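Local coordinates for Fe-regulated protein B (Neisseria meningitidis, PDB 4AIP) that is a TonB-dependent outer-membrane iron transporter and may, like many members of its family, take up siderophores, at residues E678-K683 against Q721-T726. Numbering follows the deposited sequence.
Sequences ENVVRK and QRWTNT
Trp723 NE1 donates a hydrogen bond to Glu678 OE2 across 3.2 Å, and the N-H points nearly straight at the oxygen (164°). The oxygen lies close to the indole plane. The carboxylate stands almost perpendicular to the ring, 89° between planes, and the N-H reaches OE2 from above the carboxylate plane. The other oxygen of the same group, OE1, takes a hydrogen bond from Gln670. Two partners thus hold the carboxylate of Glu678.

The apolar part of the contact lies over the indole. Val680 CA sits above one face, 3.9 Å from the centroid of the six-membered ring and 13° off its normal, a CH-pi contact. Val680 CG1, anti to the backbone N, reaches Trp723 CB at 4.0 Å. Asn679 O lies 3.4 Å from Trp723 CH2, on the six-membered ring. Asn679 is the centre of an inverse gamma turn.

In the TonB-dependent receptor fold a plug domain fills a beta-barrel. Here the start of barrel strand 681-694 and the residues leading into it meet the loop between strands 702-709 and 733-741. Gln721 OE1 of that loop also accepts a hydrogen bond from the backbone N of Gly99, a residue of the plug, and Arg722 forms a salt bridge with Glu284.

The guanidinium of Arg682 packs beside the tryptophan. Its end is modelled too close to the loop backbone, and its exact placement is doubtful. Trp723 CB lies over one face, 3.5 Å from Arg682 NH2, while the guanidinium and indole planes are steeply inclined. Arg682 also touches His719, whose NE2 is hydrogen-bonded to Lys683 O.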
# COMPACT_ATOMS: atom_id res chain seq x y z
N GLU B 678 9.88 21.96 -40.79
CA GLU B 678 10.72 20.86 -40.27
C GLU B 678 10.97 19.79 -41.32
O GLU B 678 10.04 19.25 -41.95
CB GLU B 678 10.14 20.22 -38.98
CG GLU B 678 10.42 20.99 -37.68
CD GLU B 678 9.89 20.29 -36.40
OE1 GLU B 678 8.79 19.70 -36.42
OE2 GLU B 678 10.59 20.33 -35.36
N ASN B 679 12.24 19.48 -41.52
CA ASN B 679 12.61 18.43 -42.44
C ASN B 679 12.59 17.09 -41.71
O ASN B 679 13.66 16.55 -41.34
CB ASN B 679 13.99 18.69 -43.06
CG ASN B 679 14.30 17.72 -44.21
OD1 ASN B 679 13.51 17.56 -45.14
ND2 ASN B 679 15.47 17.06 -44.12
N VAL B 680 11.39 16.57 -41.48
CA VAL B 680 11.24 15.38 -40.66
C VAL B 680 11.99 14.28 -41.35
O VAL B 680 11.71 13.96 -42.49
CB VAL B 680 9.79 14.98 -40.52
CG1 VAL B 680 9.68 13.76 -39.66
CG2 VAL B 680 8.97 16.10 -39.98
N VAL B 681 12.99 13.75 -40.64
CA VAL B 681 13.75 12.55 -40.99
C VAL B 681 13.80 11.72 -39.69
O VAL B 681 13.87 12.28 -38.60
CB VAL B 681 15.21 12.89 -41.45
CG1 VAL B 681 15.97 11.64 -41.82
CG2 VAL B 681 15.24 13.87 -42.62
N ARG B 682 13.78 10.38 -39.84
CA ARG B 682 14.00 9.47 -38.71
C ARG B 682 14.81 8.23 -39.14
O ARG B 682 14.51 7.65 -40.19
CB ARG B 682 12.66 9.05 -38.02
CG ARG B 682 11.43 10.04 -38.24
CD ARG B 682 10.05 9.36 -38.04
NE ARG B 682 9.58 9.78 -36.75
CZ ARG B 682 8.60 10.64 -36.49
NH1 ARG B 682 7.84 11.17 -37.45
NH2 ARG B 682 8.39 10.94 -35.23
N LYS B 683 15.79 7.82 -38.34
CA LYS B 683 16.62 6.62 -38.62
C LYS B 683 15.92 5.27 -38.54
O LYS B 683 15.04 5.05 -37.68
CB LYS B 683 17.83 6.55 -37.69
CG LYS B 683 18.82 7.63 -37.97
CD LYS B 683 19.58 7.96 -36.72
CE LYS B 683 20.99 7.46 -36.71
NZ LYS B 683 21.76 8.44 -35.84
N GLN B 721 6.15 8.81 -32.47
CA GLN B 721 6.33 9.77 -31.39
C GLN B 721 6.87 10.93 -32.16
O GLN B 721 7.03 10.81 -33.37
CB GLN B 721 7.36 9.25 -30.36
CG GLN B 721 8.81 9.22 -30.86
CD GLN B 721 9.67 8.24 -30.16
OE1 GLN B 721 9.30 7.10 -30.00
NE2 GLN B 721 10.84 8.68 -29.75
N ARG B 722 7.15 12.06 -31.52
CA ARG B 722 7.78 13.13 -32.28
C ARG B 722 9.18 12.73 -32.67
O ARG B 722 9.77 11.82 -32.09
CB ARG B 722 7.80 14.41 -31.50
CG ARG B 722 6.53 14.70 -30.73
CD ARG B 722 6.72 16.07 -30.14
NE ARG B 722 5.63 16.47 -29.27
CZ ARG B 722 4.59 17.18 -29.65
NH1 ARG B 722 4.45 17.56 -30.91
NH2 ARG B 722 3.66 17.51 -28.78
N TRP B 723 9.72 13.45 -33.64
CA TRP B 723 10.92 13.07 -34.37
C TRP B 723 12.20 13.69 -33.83
O TRP B 723 13.31 13.29 -34.24
CB TRP B 723 10.72 13.52 -35.81
CG TRP B 723 11.06 14.96 -36.01
CD1 TRP B 723 10.35 16.09 -35.56
CD2 TRP B 723 12.20 15.45 -36.71
NE1 TRP B 723 10.98 17.23 -35.99
CE2 TRP B 723 12.12 16.88 -36.69
CE3 TRP B 723 13.25 14.81 -37.41
CZ2 TRP B 723 13.11 17.68 -37.29
CZ3 TRP B 723 14.20 15.59 -38.01
CH2 TRP B 723 14.14 17.03 -37.96
N THR B 724 12.04 14.66 -32.94
CA THR B 724 13.15 15.33 -32.26
C THR B 724 13.64 14.26 -31.28
O THR B 724 13.06 13.19 -31.26
CB THR B 724 12.64 16.61 -31.59
OG1 THR B 724 11.37 16.34 -30.97
CG2 THR B 724 12.48 17.73 -32.66
N ASN B 725 14.70 14.39 -30.51
CA ASN B 725 15.11 13.08 -29.95
C ASN B 725 14.54 12.71 -28.56
O ASN B 725 15.23 12.79 -27.56
CB ASN B 725 16.61 12.79 -30.09
CG ASN B 725 17.01 12.40 -31.53
OD1 ASN B 725 17.97 12.95 -32.06
ND2 ASN B 725 16.29 11.47 -32.16
N THR B 726 13.28 12.26 -28.56
CA THR B 726 12.48 12.22 -27.35
C THR B 726 12.79 11.08 -26.38
O THR B 726 13.34 11.33 -25.33
CB THR B 726 10.98 12.19 -27.65
OG1 THR B 726 10.62 10.90 -28.16
CG2 THR B 726 10.63 13.27 -28.58